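Local coordinates for protein sortase, SrtB family (Streptococcus pneumoniae PCS8235, PDB 4Y4Q) that probably acts as a class B sortase, a cysteine transpeptidase that takes part in building the type II pilus of this pathogen, at residues 168-173 with 199-204; 173-178 with 232-237. All coordinates share one frame; numbering follows the deposited sequence.

Interaction 1. Residues 168-173 with 199-204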
ATOM      1  N   GLU A 168       9.833  -2.113   3.097  1.00 29.13           N
ATOM      2  CA  GLU A 168      10.387  -3.323   2.510  1.00 30.08           C
ATOM      3  C   GLU A 168       9.251  -4.194   2.011  1.00 30.45           C
ATOM      4  O   GLU A 168       8.466  -4.696   2.804  1.00 27.78           O
ATOM      5  CB  GLU A 168      11.231  -4.073   3.534  1.00 33.68           C
ATOM      6  CG  GLU A 168      11.880  -5.337   2.978  1.00 43.27           C
ATOM      7  CD  GLU A 168      13.013  -5.854   3.855  1.00 53.60           C
ATOM      8  OE1 GLU A 168      13.230  -5.305   4.962  1.00 53.10           O
ATOM      9  OE2 GLU A 168      13.696  -6.807   3.427  1.00 60.87           O
ATOM     10  N   ILE A 169       9.134  -4.357   0.698  1.00 28.48           N
ATOM     11  CA  ILE A 169       8.073  -5.199   0.152  1.00 26.22           C
ATOM     12  C   ILE A 169       8.328  -6.680   0.482  1.00 29.93           C
ATOM     13  O   ILE A 169       9.452  -7.171   0.313  1.00 32.89           O
ATOM     14  CB  ILE A 169       7.937  -4.993  -1.371  1.00 26.28           C
ATOM     15  CG1 ILE A 169       7.412  -3.589  -1.661  1.00 27.31           C
ATOM     16  CG2 ILE A 169       6.992  -6.008  -1.982  1.00 18.96           C
ATOM     17  CD1 ILE A 169       7.421  -3.249  -3.124  1.00 26.19           C
ATOM     18  N   PHE A 170       7.304  -7.399   0.951  1.00 27.54           N
ATOM     19  CA  PHE A 170       7.473  -8.843   1.162  1.00 23.27           C
ATOM     20  C   PHE A 170       6.468  -9.733   0.437  1.00 26.91           C
ATOM     21  O   PHE A 170       6.591 -10.957   0.471  1.00 33.32           O
ATOM     22  CB  PHE A 170       7.489  -9.204   2.652  1.00 27.78           C
ATOM     23  CG  PHE A 170       6.212  -8.886   3.365  1.00 30.19           C
ATOM     24  CD1 PHE A 170       5.171  -9.807   3.415  1.00 32.09           C
ATOM     25  CD2 PHE A 170       6.047  -7.661   3.985  1.00 35.16           C
ATOM     26  CE1 PHE A 170       3.983  -9.505   4.083  1.00 29.38           C
ATOM     27  CE2 PHE A 170       4.865  -7.354   4.645  1.00 34.11           C
ATOM     28  CZ  PHE A 170       3.838  -8.280   4.690  1.00 34.77           C
ATOM     29  N   GLU A 171       5.474  -9.148  -0.213  1.00 28.30           N
ATOM     30  CA  GLU A 171       4.463  -9.984  -0.854  1.00 30.18           C
ATOM     31  C   GLU A 171       3.732  -9.302  -2.007  1.00 25.18           C
ATOM     32  O   GLU A 171       3.463  -8.092  -1.957  1.00 29.83           O
ATOM     33  CB  GLU A 171       3.438 -10.499   0.185  1.00 27.80           C
ATOM     34  CG  GLU A 171       2.252 -11.206  -0.454  1.00 29.76           C
ATOM     35  CD  GLU A 171       1.314 -11.898   0.537  1.00 38.42           C
ATOM     36  OE1 GLU A 171       1.624 -11.963   1.750  1.00 37.21           O
ATOM     37  OE2 GLU A 171       0.253 -12.385   0.084  1.00 31.75           O
ATOM     38  N   MET A 172       3.418 -10.076  -3.046  1.00 23.14           N
ATOM     39  CA  MET A 172       2.425  -9.640  -4.033  1.00 31.40           C
ATOM     40  C   MET A 172       1.327 -10.694  -4.116  1.00 35.20           C
ATOM     41  O   MET A 172       1.597 -11.909  -4.087  1.00 31.72           O
ATOM     42  CB  MET A 172       3.058  -9.459  -5.418  1.00 33.62           C
ATOM     43  CG  MET A 172       2.279  -8.531  -6.359  1.00 41.16           C
ATOM     44  SD  MET A 172       1.020  -9.328  -7.389  1.00 57.99           S
ATOM     45  CE  MET A 172       1.748 -10.903  -7.543  1.00 28.79           C
ATOM     46  N   LEU A 173       0.085 -10.251  -4.235  1.00 20.41           N
ATOM     47  CA  LEU A 173      -0.970 -11.229  -4.414  1.00 30.66           C
ATOM     48  C   LEU A 173      -2.029 -10.668  -5.316  1.00 26.59           C
ATOM     49  O   LEU A 173      -2.097  -9.447  -5.495  1.00 28.85           O
ATOM     50  CB  LEU A 173      -1.553 -11.679  -3.065  1.00 38.99           C
ATOM     51  CG  LEU A 173      -2.054 -10.713  -1.986  1.00 45.10           C
ATOM     52  CD1 LEU A 173      -3.167  -9.885  -2.500  1.00 58.22           C
ATOM     53  CD2 LEU A 173      -2.615 -11.507  -0.825  1.00 49.67           C
ATOM     54  N   HIS A 199      -2.809 -15.945   6.881  1.00 32.94           N
ATOM     55  CA  HIS A 199      -3.650 -16.163   5.705  1.00 39.36           C
ATOM     56  C   HIS A 199      -3.115 -15.359   4.528  1.00 36.76           C
ATOM     57  O   HIS A 199      -2.957 -15.889   3.424  1.00 38.89           O
ATOM     58  CB  HIS A 199      -5.125 -15.803   5.969  1.00 36.28           C
ATOM     59  CG  HIS A 199      -5.994 -15.942   4.758  1.00 38.11           C
ATOM     60  ND1 HIS A 199      -6.332 -14.869   3.957  1.00 41.13           N
ATOM     61  CD2 HIS A 199      -6.557 -17.032   4.184  1.00 40.37           C
ATOM     62  CE1 HIS A 199      -7.080 -15.292   2.950  1.00 39.42           C
ATOM     63  NE2 HIS A 199      -7.228 -16.600   3.066  1.00 40.55           N
ATOM     64  N   LEU A 200      -2.840 -14.080   4.778  1.00 34.71           N
ATOM     65  CA  LEU A 200      -2.272 -13.192   3.764  1.00 30.86           C
ATOM     66  C   LEU A 200      -1.083 -13.856   3.058  1.00 31.42           C
ATOM     67  O   LEU A 200      -1.043 -13.937   1.836  1.00 38.30           O
ATOM     68  CB  LEU A 200      -1.851 -11.871   4.407  1.00 36.97           C
ATOM     69  CG  LEU A 200      -1.479 -10.701   3.491  1.00 37.13           C
ATOM     70  CD1 LEU A 200      -2.631 -10.342   2.553  1.00 35.27           C
ATOM     71  CD2 LEU A 200      -1.089  -9.500   4.328  1.00 32.29           C
ATOM     72  N   LEU A 201      -0.145 -14.379   3.833  1.00 31.21           N
ATOM     73  CA  LEU A 201       1.007 -15.056   3.260  1.00 38.11           C
ATOM     74  C   LEU A 201       0.626 -16.317   2.476  1.00 43.58           C
ATOM     75  O   LEU A 201       1.224 -16.613   1.445  1.00 43.47           O
ATOM     76  CB  LEU A 201       2.027 -15.380   4.360  1.00 44.28           C
ATOM     77  CG  LEU A 201       2.695 -14.130   4.953  1.00 47.60           C
ATOM     78  CD1 LEU A 201       3.435 -14.429   6.260  1.00 46.68           C
ATOM     79  CD2 LEU A 201       3.643 -13.490   3.926  1.00 49.74           C
ATOM     80  N   SER A 202      -0.376 -17.053   2.952  1.00 45.33           N
ATOM     81  CA  SER A 202      -0.708 -18.338   2.337  1.00 41.62           C
ATOM     82  C   SER A 202      -1.271 -18.198   0.924  1.00 40.61           C
ATOM     83  O   SER A 202      -1.213 -19.142   0.144  1.00 54.44           O
ATOM     84  CB  SER A 202      -1.679 -19.149   3.216  1.00 43.86           C
ATOM     85  OG  SER A 202      -2.918 -18.481   3.371  1.00 44.30           O
ATOM     86  N   VAL A 203      -1.817 -17.030   0.596  1.00 38.32           N
ATOM     87  CA  VAL A 203      -2.399 -16.816  -0.731  1.00 35.47           C
ATOM     88  C   VAL A 203      -1.495 -15.955  -1.631  1.00 36.71           C
ATOM     89  O   VAL A 203      -1.928 -15.448  -2.674  1.00 34.91           O
ATOM     90  CB  VAL A 203      -3.811 -16.194  -0.632  1.00 37.27           C
ATOM     91  CG1 VAL A 203      -4.757 -17.140   0.114  1.00 37.75           C
ATOM     92  CG2 VAL A 203      -3.752 -14.849   0.072  1.00 35.42           C
ATOM     93  N   ALA A 204      -0.235 -15.808  -1.227  1.00 30.72           N
ATOM     94  CA  ALA A 204       0.713 -14.967  -1.954  1.00 36.42           C
ATOM     95  C   ALA A 204       0.990 -15.524  -3.347  1.00 45.28           C
ATOM     96  O   ALA A 204       1.090 -16.738  -3.514  1.00 48.28           O
ATOM     97  CB  ALA A 204       2.008 -14.863  -1.179  1.00 29.19           C
TER

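Interaction 2. Residues 173-178 with 232-237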
ATOM      1  N   LEU A 173       0.085 -10.251  -4.235  1.00 20.41           N
ATOM      2  CA  LEU A 173      -0.970 -11.229  -4.414  1.00 30.66           C
ATOM      3  C   LEU A 173      -2.029 -10.668  -5.316  1.00 26.59           C
ATOM      4  O   LEU A 173      -2.097  -9.447  -5.495  1.00 28.85           O
ATOM      5  CB  LEU A 173      -1.553 -11.679  -3.065  1.00 38.99           C
ATOM      6  CG  LEU A 173      -2.054 -10.713  -1.986  1.00 45.10           C
ATOM      7  CD1 LEU A 173      -3.167  -9.885  -2.500  1.00 58.22           C
ATOM      8  CD2 LEU A 173      -2.615 -11.507  -0.825  1.00 49.67           C
ATOM      9  N   GLU A 174      -2.846 -11.553  -5.876  1.00 29.34           N
ATOM     10  CA  GLU A 174      -4.011 -11.151  -6.656  1.00 36.64           C
ATOM     11  C   GLU A 174      -5.239 -11.727  -5.977  1.00 31.37           C
ATOM     12  O   GLU A 174      -5.236 -12.890  -5.565  1.00 37.39           O
ATOM     13  CB  GLU A 174      -3.899 -11.652  -8.109  1.00 48.94           C
ATOM     14  CG  GLU A 174      -2.737 -11.006  -8.891  1.00 64.07           C
ATOM     15  CD  GLU A 174      -2.541 -11.580 -10.298  1.00 82.73           C
ATOM     16  OE1 GLU A 174      -3.210 -12.581 -10.651  1.00 92.44           O
ATOM     17  OE2 GLU A 174      -1.707 -11.029 -11.052  1.00 85.57           O
ATOM     18  N   VAL A 175      -6.282 -10.915  -5.845  1.00 27.75           N
ATOM     19  CA  VAL A 175      -7.485 -11.322  -5.120  1.00 36.60           C
ATOM     20  C   VAL A 175      -8.693 -10.699  -5.770  1.00 39.42           C
ATOM     21  O   VAL A 175      -8.564  -9.807  -6.614  1.00 41.12           O
ATOM     22  CB  VAL A 175      -7.470 -10.805  -3.663  1.00 39.80           C
ATOM     23  CG1 VAL A 175      -6.393 -11.488  -2.846  1.00 39.70           C
ATOM     24  CG2 VAL A 175      -7.267  -9.291  -3.651  1.00 34.83           C
ATOM     25  N   ASP A 176      -9.869 -11.152  -5.356  1.00 37.37           N
ATOM     26  CA  ASP A 176     -11.111 -10.540  -5.789  1.00 39.59           C
ATOM     27  C   ASP A 176     -11.383  -9.328  -4.903  1.00 41.16           C
ATOM     28  O   ASP A 176     -10.934  -9.282  -3.757  1.00 43.26           O
ATOM     29  CB  ASP A 176     -12.250 -11.539  -5.687  1.00 41.63           C
ATOM     30  CG  ASP A 176     -13.599 -10.890  -5.846  1.00 49.18           C
ATOM     31  OD1 ASP A 176     -14.025 -10.712  -7.010  1.00 51.96           O
ATOM     32  OD2 ASP A 176     -14.226 -10.549  -4.809  1.00 47.73           O
ATOM     33  N   ALA A 177     -12.114  -8.348  -5.420  1.00 43.17           N
ATOM     34  CA  ALA A 177     -12.245  -7.067  -4.727  1.00 44.99           C
ATOM     35  C   ALA A 177     -13.101  -7.185  -3.474  1.00 44.87           C
ATOM     36  O   ALA A 177     -13.008  -6.337  -2.569  1.00 40.06           O
ATOM     37  CB  ALA A 177     -12.825  -6.010  -5.672  1.00 46.47           C
ATOM     38  N   TYR A 178     -13.947  -8.219  -3.443  1.00 41.53           N
ATOM     39  CA  TYR A 178     -14.841  -8.454  -2.321  1.00 39.79           C
ATOM     40  C   TYR A 178     -14.292  -9.546  -1.397  1.00 42.40           C
ATOM     41  O   TYR A 178     -15.060 -10.209  -0.690  1.00 45.01           O
ATOM     42  CB  TYR A 178     -16.255  -8.812  -2.817  1.00 38.76           C
ATOM     43  CG  TYR A 178     -16.836  -7.764  -3.742  1.00 43.02           C
ATOM     44  CD1 TYR A 178     -16.391  -6.448  -3.691  1.00 45.48           C
ATOM     45  CD2 TYR A 178     -17.805  -8.091  -4.681  1.00 40.63           C
ATOM     46  CE1 TYR A 178     -16.897  -5.482  -4.543  1.00 45.80           C
ATOM     47  CE2 TYR A 178     -18.321  -7.125  -5.540  1.00 48.66           C
ATOM     48  CZ  TYR A 178     -17.857  -5.822  -5.460  1.00 49.02           C
ATOM     49  OH  TYR A 178     -18.343  -4.839  -6.296  1.00 59.16           O
ATOM     50  N   ARG A 232      -8.216  -7.487  -8.337  1.00 39.58           N
ATOM     51  CA  ARG A 232      -7.301  -6.476  -7.835  1.00 37.98           C
ATOM     52  C   ARG A 232      -5.862  -6.989  -7.670  1.00 37.87           C
ATOM     53  O   ARG A 232      -5.643  -8.148  -7.443  1.00 33.52           O
ATOM     54  CB  ARG A 232      -7.779  -5.943  -6.490  1.00 34.92           C
ATOM     55  CG  ARG A 232      -9.131  -5.288  -6.476  1.00 39.53           C
ATOM     56  CD  ARG A 232      -9.180  -3.981  -7.212  1.00 42.35           C
ATOM     57  NE  ARG A 232     -10.460  -3.306  -7.076  1.00 46.08           N
ATOM     58  CZ  ARG A 232     -11.501  -3.458  -7.881  1.00 46.79           C
ATOM     59  NH1 ARG A 232     -11.455  -4.287  -8.895  1.00 48.28           N
ATOM     60  NH2 ARG A 232     -12.595  -2.774  -7.662  1.00 48.30           N
ATOM     61  N   HIS A 233      -4.902  -6.078  -7.747  1.00 31.76           N
ATOM     62  CA  HIS A 233      -3.495  -6.405  -7.515  1.00 31.78           C
ATOM     63  C   HIS A 233      -3.065  -5.769  -6.201  1.00 30.94           C
ATOM     64  O   HIS A 233      -3.406  -4.610  -5.948  1.00 30.62           O
ATOM     65  CB  HIS A 233      -2.622  -5.781  -8.605  1.00 35.56           C
ATOM     66  CG  HIS A 233      -2.671  -6.486  -9.921  1.00 48.13           C
ATOM     67  ND1 HIS A 233      -2.355  -7.820 -10.067  1.00 50.50           N
ATOM     68  CD2 HIS A 233      -2.950  -6.026 -11.163  1.00 57.27           C
ATOM     69  CE1 HIS A 233      -2.451  -8.155 -11.341  1.00 53.40           C
ATOM     70  NE2 HIS A 233      -2.809  -7.085 -12.026  1.00 61.17           N
ATOM     71  N   ILE A 234      -2.307  -6.493  -5.374  1.00 24.14           N
ATOM     72  CA  ILE A 234      -1.812  -5.931  -4.123  1.00 21.34           C
ATOM     73  C   ILE A 234      -0.324  -6.206  -3.915  1.00 23.85           C
ATOM     74  O   ILE A 234       0.132  -7.338  -4.130  1.00 28.76           O
ATOM     75  CB  ILE A 234      -2.595  -6.499  -2.917  1.00 26.48           C
ATOM     76  CG1 ILE A 234      -4.086  -6.144  -3.008  1.00 26.90           C
ATOM     77  CG2 ILE A 234      -2.005  -6.009  -1.586  1.00 23.64           C
ATOM     78  CD1 ILE A 234      -4.933  -6.863  -1.979  1.00 24.75           C
ATOM     79  N   VAL A 235       0.446  -5.182  -3.532  1.00 24.00           N
ATOM     80  CA  VAL A 235       1.774  -5.434  -2.965  1.00 25.63           C
ATOM     81  C   VAL A 235       1.733  -5.098  -1.487  1.00 27.63           C
ATOM     82  O   VAL A 235       1.062  -4.150  -1.082  1.00 33.95           O
ATOM     83  CB  VAL A 235       2.965  -4.686  -3.666  1.00 28.49           C
ATOM     84  CG1 VAL A 235       3.142  -5.165  -5.074  1.00 29.12           C
ATOM     85  CG2 VAL A 235       2.790  -3.192  -3.630  1.00 28.57           C
ATOM     86  N   VAL A 236       2.417  -5.894  -0.674  1.00 27.38           N
ATOM     87  CA  VAL A 236       2.412  -5.657   0.768  1.00 25.12           C
ATOM     88  C   VAL A 236       3.821  -5.355   1.263  1.00 21.79           C
ATOM     89  O   VAL A 236       4.782  -6.046   0.909  1.00 25.50           O
ATOM     90  CB  VAL A 236       1.854  -6.858   1.546  1.00 25.42           C
ATOM     91  CG1 VAL A 236       1.462  -6.425   2.948  1.00 23.13           C
ATOM     92  CG2 VAL A 236       0.638  -7.429   0.834  1.00 24.01           C
ATOM     93  N   ALA A 237       3.935  -4.330   2.091  1.00 27.93           N
ATOM     94  CA  ALA A 237       5.234  -3.884   2.576  1.00 25.56           C
ATOM     95  C   ALA A 237       5.230  -3.730   4.090  1.00 32.12           C
ATOM     96  O   ALA A 237       4.209  -3.327   4.683  1.00 25.10           O
ATOM     97  CB  ALA A 237       5.582  -2.570   1.942  1.00 19.70           C
TER

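Interaction 1. Residues 168-173 with 199-204
Glu171 and Leu200 meet where a buried carboxyl group runs up against the end of a helix, a worked example of how an acid can be lodged in an otherwise apolar interface. The side chain reaches there by being stretched out: CG stands opposite the backbone N (chi1 172°), and the chain remains extended beyond it. Both carboxyl oxygens face the same backbone carbonyl, with Glu171 OE2 2.7 Å and OE1 3.3 Å from Leu200 O. The shorter spacing is consistent with a protonated acid, although the hydrogen is not located. Carbonyls gathered at a helix C-terminus would probably make such protonation easier.

Apolar groups hem in the carboxyl. Ala204 CB lies 3.3 Å from Glu171 OE2, while Leu201 CD2 approaches OE1 and also presses on the edge of the Phe170 ring, near its plane, with 4.0 Å between Leu201 CD2 and Phe170 CE1. Further along the strand, Leu173 sends its CD2 branch across the Leu200 side chain, nearly at right angles, and 3.6 Å separate Leu173 CD2 from Leu200 CD1. The same methyl touches Val203 CG2, also at 3.6 Å, at the point where the chain leaves helical geometry.

A classic beta bulge, in which Phe170 and Glu171 both face Val236 on strand 231-240, helps bring these consecutive side chains to the same side. Met172 points away from the helix and packs on Phe144 and Met205, while Phe170 also bonds through its backbone to Arg208. The last turn of helix 190-202 thus packs against the second half of the long strand 163-176, joining the helix to the mixed beta sheet of the sortase domain, and the chain then runs on into strand 206-207, which pairs with that same strand.

Interaction 2. Residues 173-178 with 232-237
Glu174 and His233 set their side chains in the same way, each with CG opposite its own carbonyl carbon (chi1 -65° for Glu174); these similar torsions, together with pairing across the strands, set the two side chains alongside each other. Arg232 begins likewise but folds at chi2 (-69°), a bend that carries its guanidinium beneath Ala177, whose CB sits over the centre of one face, 3.6 Å from Arg232 CZ.

The pairing illustrates regular antiparallel register. Glu174 with His233 is a non-hydrogen-bonded pair, flanked by the hydrogen-bonded pairs Leu173 with Ile234 and Val175 with Arg232. Four backbone bonds result, from Leu173 N to Ile234 O at 2.9 Å to the longer Val175 N to Arg232 O at 3.3 Å. Between them Glu174 CA directs a C-H toward Arg232 O.

On the face bearing Leu173, Val175, Arg232 and Ile234, the CD1 branch of Leu173 lies alongside Ile234, tight at 3.5 Å from Ile234 CB. Val175 CG2 meets the far methyl, Ile234 CD1, at 3.8 Å, the two side chains being roughly perpendicular. Tyr183 adds to this face by touching both Arg232 and Ile234. At the end of the strand, Asp176 OD2 accepts from Tyr178 N in an Asx turn that brings the chain round past Ala177.

On the other face Glu174 and His233 lie together. Glu174 OE2 lies in the plane of the imidazole at its edge, 3.0 Å from His233 CE1, with carboxylate and ring planes 60° apart: probably a weak electrostatic contact rather than a directed bond. Phe225 touches both residues. Arg232 is probably the sortase active-site arginine, and Ala177 gives one face of its guanidinium an apolar cover.

How the interactions relate
Leu173 belongs to both contacts and spreads its two methyls between them: CD2 goes to the helix end of interaction 1, CD1 to the neighbouring strand of interaction 2. The centres are about 9 Å apart, and the segments also touch directly, with probable hydrogen bonds from Val236 N to Glu171 O (2.8 Å) and from Phe170 N to Val236 O (2.9 Å). Strand 163-176 is therefore held by helix 190-202 and by strand 231-240 at once. In sortases the catalytic cysteine and arginine come from two adjacent strands, probably 218-225 and 231-240 here, so Arg232 of interaction 2 is probably the active-site arginine, while interaction 1 lies farther back along strand 163-176.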